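Local coordinates for protein lipoxygenase (Cyanothece sp., PDB 5EK8) that probably inserts molecular oxygen into polyunsaturated fatty acids as a non-heme iron 9R-lipoxygenase, at residues T286-H291 against S588-N593; W279-K284 against A320-L325; V293-V298 against R344-A349. All blocks are in the same frame, centred on the assembly; numbering follows the deposited sequence.

Contact 1: T286-H291 against S588-N593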
loop_
_atom_site.group_PDB
_atom_site.type_symbol
_atom_site.label_atom_id
_atom_site.label_comp_id
_atom_site.label_asym_id
_atom_site.label_seq_id
_atom_site.Cartn_x
_atom_site.Cartn_y
_atom_site.Cartn_z
ATOM N N THR A 286 -15.999 4.062 -22.752
ATOM C CA THR A 286 -16.450 4.637 -24.014
ATOM C C THR A 286 -15.604 5.821 -24.490
ATOM O O THR A 286 -15.610 6.147 -25.677
ATOM C CB THR A 286 -17.911 5.098 -23.917
ATOM O OG1 THR A 286 -18.032 6.077 -22.878
ATOM C CG2 THR A 286 -18.818 3.918 -23.611
ATOM N N GLU A 287 -14.875 6.458 -23.579
ATOM C CA GLU A 287 -14.147 7.680 -23.918
ATOM C C GLU A 287 -12.770 7.413 -24.532
ATOM O O GLU A 287 -12.439 7.947 -25.591
ATOM C CB GLU A 287 -13.983 8.572 -22.679
ATOM C CG GLU A 287 -15.283 8.964 -21.987
ATOM C CD GLU A 287 -15.668 8.011 -20.862
ATOM O OE1 GLU A 287 -14.798 7.688 -20.021
ATOM O OE2 GLU A 287 -16.842 7.584 -20.820
ATOM N N HIS A 288 -11.967 6.590 -23.865
ATOM C CA HIS A 288 -10.564 6.438 -24.237
ATOM C C HIS A 288 -10.309 5.300 -25.220
ATOM O O HIS A 288 -11.141 4.411 -25.400
ATOM C CB HIS A 288 -9.710 6.219 -22.985
ATOM C CG HIS A 288 -10.011 7.172 -21.871
ATOM N ND1 HIS A 288 -10.761 6.816 -20.772
ATOM C CD2 HIS A 288 -9.668 8.470 -21.690
ATOM C CE1 HIS A 288 -10.865 7.853 -19.959
ATOM N NE2 HIS A 288 -10.211 8.869 -20.493
ATOM N N ASP A 289 -9.140 5.343 -25.849
ATOM C CA ASP A 289 -8.692 4.274 -26.721
ATOM C C ASP A 289 -7.967 3.205 -25.913
ATOM O O ASP A 289 -7.549 3.450 -24.782
ATOM C CB ASP A 289 -7.775 4.821 -27.817
ATOM C CG ASP A 289 -8.488 5.769 -28.759
ATOM O OD1 ASP A 289 -9.736 5.741 -28.816
ATOM O OD2 ASP A 289 -7.795 6.542 -29.449
ATOM N N LEU A 290 -7.822 2.021 -26.506
ATOM C CA LEU A 290 -7.063 0.929 -25.898
ATOM C C LEU A 290 -6.047 0.384 -26.889
ATOM O O LEU A 290 -6.384 0.110 -28.041
ATOM C CB LEU A 290 -7.989 -0.196 -25.442
ATOM C CG LEU A 290 -8.092 -0.500 -23.949
ATOM C CD1 LEU A 290 -8.805 -1.829 -23.742
ATOM C CD2 LEU A 290 -6.721 -0.510 -23.302
ATOM N N HIS A 291 -4.805 0.214 -26.444
ATOM C CA HIS A 291 -3.758 -0.257 -27.344
ATOM C C HIS A 291 -2.992 -1.464 -26.812
ATOM O O HIS A 291 -2.342 -1.401 -25.766
ATOM C CB HIS A 291 -2.773 0.874 -27.645
ATOM C CG HIS A 291 -3.427 2.129 -28.135
ATOM N ND1 HIS A 291 -3.879 2.276 -29.430
ATOM C CD2 HIS A 291 -3.708 3.292 -27.503
ATOM C CE1 HIS A 291 -4.411 3.477 -29.572
ATOM N NE2 HIS A 291 -4.325 4.111 -28.417
ATOM N N SER A 588 0.189 10.114 -19.865
ATOM C CA SER A 588 -1.116 10.137 -19.219
ATOM C C SER A 588 -1.597 8.706 -18.982
ATOM O O SER A 588 -0.941 7.744 -19.391
ATOM C CB SER A 588 -2.128 10.916 -20.059
ATOM O OG SER A 588 -2.145 10.448 -21.392
ATOM N N LEU A 589 -2.736 8.561 -18.315
ATOM C CA LEU A 589 -3.268 7.235 -18.028
ATOM C C LEU A 589 -4.041 6.686 -19.218
ATOM O O LEU A 589 -4.420 5.511 -19.230
ATOM C CB LEU A 589 -4.155 7.273 -16.783
ATOM C CG LEU A 589 -3.412 7.557 -15.475
ATOM C CD1 LEU A 589 -4.388 7.801 -14.330
ATOM C CD2 LEU A 589 -2.482 6.409 -15.139
ATOM N N ALA A 590 -4.252 7.533 -20.224
ATOM C CA ALA A 590 -4.953 7.139 -21.443
ATOM C C ALA A 590 -4.854 8.208 -22.527
ATOM O O ALA A 590 -4.436 9.335 -22.265
ATOM C CB ALA A 590 -6.418 6.841 -21.141
ATOM N N LEU A 591 -5.244 7.841 -23.745
ATOM C CA LEU A 591 -5.328 8.785 -24.855
ATOM C C LEU A 591 -6.698 8.683 -25.526
ATOM O O LEU A 591 -7.471 7.765 -25.237
ATOM C CB LEU A 591 -4.212 8.531 -25.871
ATOM C CG LEU A 591 -2.767 8.677 -25.377
ATOM C CD1 LEU A 591 -1.779 8.423 -26.504
ATOM C CD2 LEU A 591 -2.527 10.046 -24.768
ATOM N N ARG A 592 -7.003 9.619 -26.420
ATOM C CA ARG A 592 -8.333 9.683 -27.019
ATOM C C ARG A 592 -8.303 9.884 -28.533
ATOM O O ARG A 592 -7.270 10.222 -29.108
ATOM C CB ARG A 592 -9.149 10.812 -26.375
ATOM C CG ARG A 592 -9.278 10.704 -24.864
ATOM C CD ARG A 592 -10.243 11.729 -24.273
ATOM N NE ARG A 592 -9.761 13.103 -24.374
ATOM C CZ ARG A 592 -10.323 14.031 -25.143
ATOM N NH1 ARG A 592 -11.388 13.725 -25.872
ATOM N NH2 ARG A 592 -9.831 15.264 -25.180
ATOM N N ASN A 593 -9.455 9.654 -29.161
ATOM C CA ASN A 593 -9.709 9.995 -30.562
ATOM C C ASN A 593 -8.667 9.522 -31.572
ATOM O O ASN A 593 -8.390 10.208 -32.552
ATOM C CB ASN A 593 -9.877 11.506 -30.688
ATOM C CG ASN A 593 -11.065 12.024 -29.904
ATOM O OD1 ASN A 593 -10.945 12.969 -29.124
ATOM N ND2 ASN A 593 -12.221 11.403 -30.104
HETATM O O HOH W 1 -5.081 4.896 -23.862
#
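Asp289 and Leu591 make the one direct hydrogen bond between these two loops: the amide N of Asp289 lies 3.0 Å from the carbonyl O of Leu591. The bond is nearly straight, with 173° at the hydrogen. A water supplies a second link, donating to Asp289 O and accepting from Leu591 N, each at 3.0 Å. Both backbone polar groups of Leu591 are thus engaged, one directly and one through solvent.

Apolar contacts gather round the imidazole of His288, which a chi1 of -47°, with CG beside the backbone N, brings up to Ala590 CB and Arg592 CG. The methyl of Ala590 approaches the ring obliquely, with Ala590 CB 3.7 Å from His288 CD2. Arg592 adds the aliphatic part of its chain, Arg592 CG lying 3.9 Å from His288 CD2. Beyond this point the arginine chain bends about its CD-NE end, and NE bonds to Ala605 O. Glu287 CB covers one face of the imidazole from within its own segment.

The carboxylate of Asp289 reaches across the backbone at Arg592 and Asn593. Asp289 OD2 is 3.5 Å from Arg592 C, a packing distance, and takes its hydrogen bonds from Gly594 N and Ser595 OG, just past the segment.

Both imidazole nitrogens of His288 are hydrogen-bonded to carboxylates, ND1 to Asp285 and NE2 to Glu610, an environment that would probably favour the protonated ring. Because Asp285 is a ligand of the bound sodium ion and the His288 side chain comes within about 4 Å of that ion, the histidine belongs to the second shell of the metal site, and the loop 588-593 packs on His288, beside a sodium site formed by Asp285, Val414, Gly417 and Leu419.

Contact 2: W279-K284 against A320-L325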
loop_
_atom_site.group_PDB
_atom_site.type_symbol
_atom_site.label_atom_id
_atom_site.label_comp_id
_atom_site.label_asym_id
_atom_site.label_seq_id
_atom_site.Cartn_x
_atom_site.Cartn_y
_atom_site.Cartn_z
ATOM N N TRP A 279 -4.631 -5.943 -23.704
ATOM C CA TRP A 279 -5.813 -5.639 -22.908
ATOM C C TRP A 279 -7.048 -6.393 -23.389
ATOM O O TRP A 279 -8.175 -6.029 -23.045
ATOM C CB TRP A 279 -6.080 -4.129 -22.928
ATOM C CG TRP A 279 -4.842 -3.317 -22.702
ATOM C CD1 TRP A 279 -3.953 -2.891 -23.650
ATOM C CD2 TRP A 279 -4.345 -2.843 -21.445
ATOM N NE1 TRP A 279 -2.933 -2.180 -23.059
ATOM C CE2 TRP A 279 -3.152 -2.137 -21.706
ATOM C CE3 TRP A 279 -4.793 -2.947 -20.124
ATOM C CZ2 TRP A 279 -2.403 -1.537 -20.696
ATOM C CZ3 TRP A 279 -4.043 -2.352 -19.121
ATOM C CH2 TRP A 279 -2.865 -1.653 -19.414
ATOM N N ASP A 280 -6.836 -7.447 -24.173
ATOM C CA ASP A 280 -7.943 -8.229 -24.727
ATOM C C ASP A 280 -8.885 -8.760 -23.643
ATOM O O ASP A 280 -10.063 -9.025 -23.901
ATOM C CB ASP A 280 -7.412 -9.394 -25.562
ATOM C CG ASP A 280 -6.635 -8.935 -26.774
ATOM O OD1 ASP A 280 -5.781 -9.703 -27.265
ATOM O OD2 ASP A 280 -6.871 -7.799 -27.233
ATOM N N ASN A 281 -8.356 -8.887 -22.429
ATOM C CA ASN A 281 -9.097 -9.420 -21.290
ATOM C C ASN A 281 -10.052 -8.432 -20.612
ATOM O O ASN A 281 -10.852 -8.821 -19.763
ATOM C CB ASN A 281 -8.108 -9.930 -20.244
ATOM C CG ASN A 281 -8.351 -11.365 -19.865
ATOM O OD1 ASN A 281 -8.838 -12.164 -20.668
ATOM N ND2 ASN A 281 -8.013 -11.708 -18.630
ATOM N N TYR A 282 -9.965 -7.156 -20.978
ATOM C CA TYR A 282 -10.594 -6.109 -20.173
ATOM C C TYR A 282 -11.593 -5.233 -20.920
ATOM O O TYR A 282 -11.509 -5.053 -22.137
ATOM C CB TYR A 282 -9.506 -5.238 -19.549
ATOM C CG TYR A 282 -8.418 -6.077 -18.929
ATOM C CD1 TYR A 282 -8.656 -6.801 -17.769
ATOM C CD2 TYR A 282 -7.162 -6.173 -19.516
ATOM C CE1 TYR A 282 -7.675 -7.590 -17.199
ATOM C CE2 TYR A 282 -6.165 -6.956 -18.948
ATOM C CZ TYR A 282 -6.431 -7.666 -17.791
ATOM O OH TYR A 282 -5.453 -8.448 -17.220
ATOM N N GLU A 283 -12.551 -4.704 -20.167
ATOM C CA GLU A 283 -13.591 -3.853 -20.722
ATOM C C GLU A 283 -13.112 -2.409 -20.893
ATOM O O GLU A 283 -12.746 -1.743 -19.923
ATOM C CB GLU A 283 -14.833 -3.895 -19.833
ATOM C CG GLU A 283 -16.058 -3.264 -20.455
ATOM C CD GLU A 283 -17.213 -3.150 -19.482
ATOM O OE1 GLU A 283 -17.002 -3.392 -18.274
ATOM O OE2 GLU A 283 -18.332 -2.815 -19.925
ATOM N N LYS A 284 -13.112 -1.938 -22.135
ATOM C CA LYS A 284 -12.761 -0.559 -22.444
ATOM C C LYS A 284 -13.925 0.353 -22.093
ATOM O O LYS A 284 -15.082 -0.031 -22.279
ATOM C CB LYS A 284 -12.399 -0.410 -23.927
ATOM C CG LYS A 284 -11.789 0.931 -24.282
ATOM C CD LYS A 284 -11.302 0.976 -25.721
ATOM C CE LYS A 284 -12.457 1.046 -26.696
ATOM N NZ LYS A 284 -13.305 2.244 -26.483
ATOM N N ALA A 320 -16.372 -4.519 -24.954
ATOM C CA ALA A 320 -16.271 -5.785 -24.231
ATOM C C ALA A 320 -14.933 -6.481 -24.469
ATOM O O ALA A 320 -14.323 -6.305 -25.522
ATOM C CB ALA A 320 -17.420 -6.697 -24.632
ATOM N N PRO A 321 -14.466 -7.267 -23.482
ATOM C CA PRO A 321 -13.249 -8.063 -23.675
ATOM C C PRO A 321 -13.337 -8.948 -24.913
ATOM O O PRO A 321 -14.408 -9.480 -25.206
ATOM C CB PRO A 321 -13.179 -8.909 -22.401
ATOM C CG PRO A 321 -13.901 -8.109 -21.381
ATOM C CD PRO A 321 -14.996 -7.394 -22.113
ATOM N N HIS A 322 -12.223 -9.064 -25.633
ATOM C CA HIS A 322 -12.102 -9.913 -26.825
ATOM C C HIS A 322 -12.947 -9.422 -28.001
ATOM O O HIS A 322 -13.228 -10.174 -28.936
ATOM C CB HIS A 322 -12.452 -11.364 -26.481
ATOM C CG HIS A 322 -11.871 -11.815 -25.181
ATOM N ND1 HIS A 322 -10.515 -11.977 -24.990
ATOM C CD2 HIS A 322 -12.455 -12.098 -23.994
ATOM C CE1 HIS A 322 -10.291 -12.355 -23.745
ATOM N NE2 HIS A 322 -11.451 -12.442 -23.120
ATOM N N SER A 323 -13.327 -8.150 -27.952
ATOM C CA SER A 323 -13.962 -7.472 -29.082
ATOM C C SER A 323 -12.932 -7.171 -30.186
ATOM O O SER A 323 -11.730 -7.167 -29.920
ATOM C CB SER A 323 -14.641 -6.192 -28.600
ATOM O OG SER A 323 -13.816 -5.529 -27.664
ATOM N N PRO A 324 -13.396 -6.940 -31.428
ATOM C CA PRO A 324 -12.495 -6.821 -32.584
ATOM C C PRO A 324 -11.385 -5.777 -32.456
ATOM O O PRO A 324 -11.587 -4.721 -31.856
ATOM C CB PRO A 324 -13.449 -6.441 -33.718
ATOM C CG PRO A 324 -14.727 -7.069 -33.339
ATOM C CD PRO A 324 -14.810 -6.962 -31.847
ATOM N N LEU A 325 -10.223 -6.092 -33.025
ATOM C CA LEU A 325 -9.077 -5.186 -33.050
ATOM C C LEU A 325 -8.791 -4.704 -34.468
ATOM O O LEU A 325 -9.024 -5.429 -35.439
ATOM C CB LEU A 325 -7.821 -5.867 -32.493
ATOM C CG LEU A 325 -7.785 -6.354 -31.042
ATOM C CD1 LEU A 325 -6.496 -7.097 -30.780
ATOM C CD2 LEU A 325 -7.909 -5.190 -30.088
#
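Pro321 lays its ring against the backbone of Asp280 to Glu283, and its atoms can be followed one by one. Pro321 CB, the first, is 3.5 Å from Asp280 O and lies about as near to Asn281 O. Pro321 CG comes next, 3.5 Å from Asn281 O, and also touches the carbonyl carbon of Tyr282. Pro321 CD ends the run at 4.1 Å from Glu283 CA. The pyrrolidine therefore follows the turn of the opposing chain, meeting the carbonyls of Asp280 and Asn281 with CB and CG, and the backbone N and CA of Glu283 with CD.

His322 continues the contact beyond the proline. His322 N lies 2.8 Å from Asp280 O, but the angle of 128° at the hydrogen makes this a weak bond. Asp280 O also sits 3.2 Å above one face of the His322 ring, displaced toward the rim. A chi1 of -42° puts CG beside the backbone N, which folds the imidazole back over this carbonyl. Asn281 meets the ring at its edge, Asn281 OD1 lying 3.4 Å from His322 CE1, and the amide and ring planes stand 76° apart. At the far end Leu325 CD1 packs 3.6 Å from Asp280 OD2, the carboxylate oxygen that also bonds to Asn292 ND2.

Each segment contributes a beta turn, type I from Trp279 to Tyr282 and type II from Ala320 to Ser323. With one weak bond across it, this surface contact probably depends on the fit of the two turns and on the outside bonds of 279-284 to Gln426, Arg314 and Thr420, rather than on polar ties between the segments.

Contact 3: V293-V298 against R344-A349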
loop_
_atom_site.group_PDB
_atom_site.type_symbol
_atom_site.label_atom_id
_atom_site.label_comp_id
_atom_site.label_asym_id
_atom_site.label_seq_id
_atom_site.Cartn_x
_atom_site.Cartn_y
_atom_site.Cartn_z
ATOM N N VAL A 293 0.083 -2.825 -27.019
ATOM C CA VAL A 293 1.377 -2.329 -27.471
ATOM C C VAL A 293 2.509 -3.232 -27.017
ATOM O O VAL A 293 2.550 -3.683 -25.870
ATOM C CB VAL A 293 1.650 -0.890 -26.983
ATOM C CG1 VAL A 293 0.731 0.076 -27.680
ATOM C CG2 VAL A 293 1.485 -0.781 -25.480
ATOM N N GLU A 294 3.426 -3.506 -27.933
ATOM C CA GLU A 294 4.568 -4.341 -27.609
ATOM C C GLU A 294 5.845 -3.651 -28.056
ATOM O O GLU A 294 5.988 -3.288 -29.223
ATOM C CB GLU A 294 4.425 -5.719 -28.259
ATOM C CG GLU A 294 3.136 -6.430 -27.868
ATOM C CD GLU A 294 3.108 -7.889 -28.282
ATOM O OE1 GLU A 294 2.635 -8.181 -29.405
ATOM O OE2 GLU A 294 3.554 -8.740 -27.478
ATOM N N ALA A 295 6.766 -3.447 -27.122
ATOM C CA ALA A 295 8.016 -2.770 -27.446
ATOM C C ALA A 295 9.154 -3.768 -27.487
ATOM O O ALA A 295 9.320 -4.559 -26.575
ATOM C CB ALA A 295 8.315 -1.666 -26.443
ATOM N N TYR A 296 9.932 -3.721 -28.555
ATOM C CA TYR A 296 11.046 -4.630 -28.742
ATOM C C TYR A 296 12.349 -3.867 -28.578
ATOM O O TYR A 296 12.474 -2.724 -29.025
ATOM C CB TYR A 296 10.974 -5.291 -30.118
ATOM C CG TYR A 296 9.732 -6.124 -30.332
ATOM C CD1 TYR A 296 9.787 -7.511 -30.275
ATOM C CD2 TYR A 296 8.504 -5.526 -30.586
ATOM C CE1 TYR A 296 8.656 -8.281 -30.471
ATOM C CE2 TYR A 296 7.365 -6.282 -30.777
ATOM C CZ TYR A 296 7.444 -7.664 -30.722
ATOM O OH TYR A 296 6.306 -8.422 -30.915
ATOM N N PHE A 297 13.315 -4.502 -27.926
ATOM C CA PHE A 297 14.612 -3.887 -27.677
ATOM C C PHE A 297 15.716 -4.865 -28.042
ATOM O O PHE A 297 15.494 -6.066 -28.076
ATOM C CB PHE A 297 14.748 -3.464 -26.213
ATOM C CG PHE A 297 13.576 -2.679 -25.695
ATOM C CD1 PHE A 297 13.587 -1.292 -25.721
ATOM C CD2 PHE A 297 12.461 -3.326 -25.182
ATOM C CE1 PHE A 297 12.511 -0.567 -25.243
ATOM C CE2 PHE A 297 11.380 -2.605 -24.705
ATOM C CZ PHE A 297 11.408 -1.222 -24.734
ATOM N N VAL A 298 16.901 -4.349 -28.333
ATOM C CA VAL A 298 18.051 -5.210 -28.555
ATOM C C VAL A 298 19.152 -4.808 -27.576
ATOM O O VAL A 298 19.244 -3.647 -27.174
ATOM C CB VAL A 298 18.559 -5.133 -30.015
ATOM C CG1 VAL A 298 19.178 -3.749 -30.310
ATOM C CG2 VAL A 298 19.547 -6.261 -30.302
ATOM N N ARG A 344 4.991 7.399 -27.113
ATOM C CA ARG A 344 4.073 7.992 -26.145
ATOM C C ARG A 344 2.949 7.015 -25.765
ATOM O O ARG A 344 2.603 6.876 -24.581
ATOM C CB ARG A 344 3.482 9.290 -26.693
ATOM C CG ARG A 344 2.557 10.003 -25.718
ATOM C CD ARG A 344 2.020 11.270 -26.338
ATOM N NE ARG A 344 0.954 11.877 -25.551
ATOM C CZ ARG A 344 0.087 12.754 -26.048
ATOM N NH1 ARG A 344 0.163 13.105 -27.326
ATOM N NH2 ARG A 344 -0.858 13.273 -25.275
ATOM N N ILE A 345 2.382 6.347 -26.771
ATOM C CA ILE A 345 1.323 5.363 -26.537
ATOM C C ILE A 345 1.798 4.250 -25.595
ATOM O O ILE A 345 1.114 3.907 -24.615
ATOM C CB ILE A 345 0.826 4.740 -27.855
ATOM C CG1 ILE A 345 0.043 5.775 -28.665
ATOM C CG2 ILE A 345 -0.062 3.541 -27.571
ATOM C CD1 ILE A 345 -0.596 5.222 -29.914
ATOM N N PHE A 346 2.977 3.704 -25.887
ATOM C CA PHE A 346 3.596 2.740 -24.990
ATOM C C PHE A 346 3.704 3.305 -23.585
ATOM O O PHE A 346 3.360 2.627 -22.617
ATOM C CB PHE A 346 4.984 2.334 -25.477
ATOM C CG PHE A 346 5.639 1.296 -24.609
ATOM C CD1 PHE A 346 5.412 -0.052 -24.833
ATOM C CD2 PHE A 346 6.467 1.663 -23.562
ATOM C CE1 PHE A 346 6.004 -1.014 -24.032
ATOM C CE2 PHE A 346 7.061 0.707 -22.760
ATOM C CZ PHE A 346 6.832 -0.632 -22.998
ATOM N N ARG A 347 4.190 4.542 -23.478
ATOM C CA ARG A 347 4.347 5.188 -22.175
ATOM C C ARG A 347 3.046 5.212 -21.379
ATOM O O ARG A 347 3.042 4.987 -20.169
ATOM C CB ARG A 347 4.866 6.615 -22.335
ATOM C CG ARG A 347 6.369 6.726 -22.385
ATOM C CD ARG A 347 6.798 8.154 -22.116
ATOM N NE ARG A 347 6.325 9.092 -23.134
ATOM C CZ ARG A 347 6.959 9.331 -24.277
ATOM N NH1 ARG A 347 8.094 8.699 -24.553
ATOM N NH2 ARG A 347 6.458 10.198 -25.147
ATOM N N THR A 348 1.943 5.487 -22.066
ATOM C CA THR A 348 0.650 5.587 -21.401
ATOM C C THR A 348 0.149 4.215 -20.962
ATOM O O THR A 348 -0.394 4.061 -19.857
ATOM C CB THR A 348 -0.400 6.240 -22.308
ATOM O OG1 THR A 348 -0.493 5.503 -23.533
ATOM C CG2 THR A 348 -0.018 7.680 -22.612
ATOM N N ALA A 349 0.326 3.216 -21.821
ATOM C CA ALA A 349 -0.042 1.856 -21.430
ATOM C C ALA A 349 0.774 1.434 -20.208
ATOM O O ALA A 349 0.259 0.794 -19.284
ATOM C CB ALA A 349 0.160 0.882 -22.581
#
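The Phe346 ring meets Ala295 and Val293 obliquely. Ala295 CB lies 3.4 Å from CE1 and 3.9 Å from CZ of Phe346, placing the methyl obliquely by the CD1-CE1 side of the ring, while Val293 CG2 is 4.0 Å from Phe346 CD1. A second aromatic ring, that of Phe250 in helix 247-256, meets Phe346 with the two planes at about 60°. The benzyl group reaches the strand because CG of Phe346 stands opposite its own backbone N (chi1 -178°), which swings the ring out from the helix toward Ala295.

Val293 directs CG1 to Ile345 and CG2 to Phe346 and Ala349. Val293 CG1 rests 3.6 Å from Ile345 CG2, and Val293 CG2, besides touching the phenylalanine, lies 3.6 Å from Ala349 CB. Residues 345, 346 and 349 form one side of the helix, so the valine fits against a surface made of Ile345, the Phe346 ring and Ala349. All five touching residues are buried, and the side-chain pairs are all apolar.

The strand runs at 113° to the helix, their axes 8.8 Å apart at closest approach. Val293 and Ala295 face helix 337-377, whereas the intervening Glu294 points away and forms salt bridges with Lys274 and Arg328. Strand 291-300 pairs with 272-277 and 303-313 on its two sides in an antiparallel sheet, and Phe297 packs on helix 247-256 next to the Phe346 contact. The sheet is thereby laid across the N-terminal part of the long helix that, further along, carries the iron ligands His359 and His364.

In the fold
From the N terminus, the chain passes in turn through 279-284, 286-291 and 293-298, the first halves of contacts 2, 1 and 3. Contact 2 closes first, when the loop after strand 303-313 returns at 320-325. Contact 3 closes next, on helix 337-377, and its loop crosses that of contact 2, as does the loop of contact 1. Contact 1 closes last, at 588-593, almost 300 residues on, so contact 3 falls wholly within its span. Side chains join the three: Leu290 packs on Trp279, Trp279 reaches Ala349, and His291 touches Ile345. Together they tie the sheet and its connecting loops to the long helix and to the loop before helix 608-623.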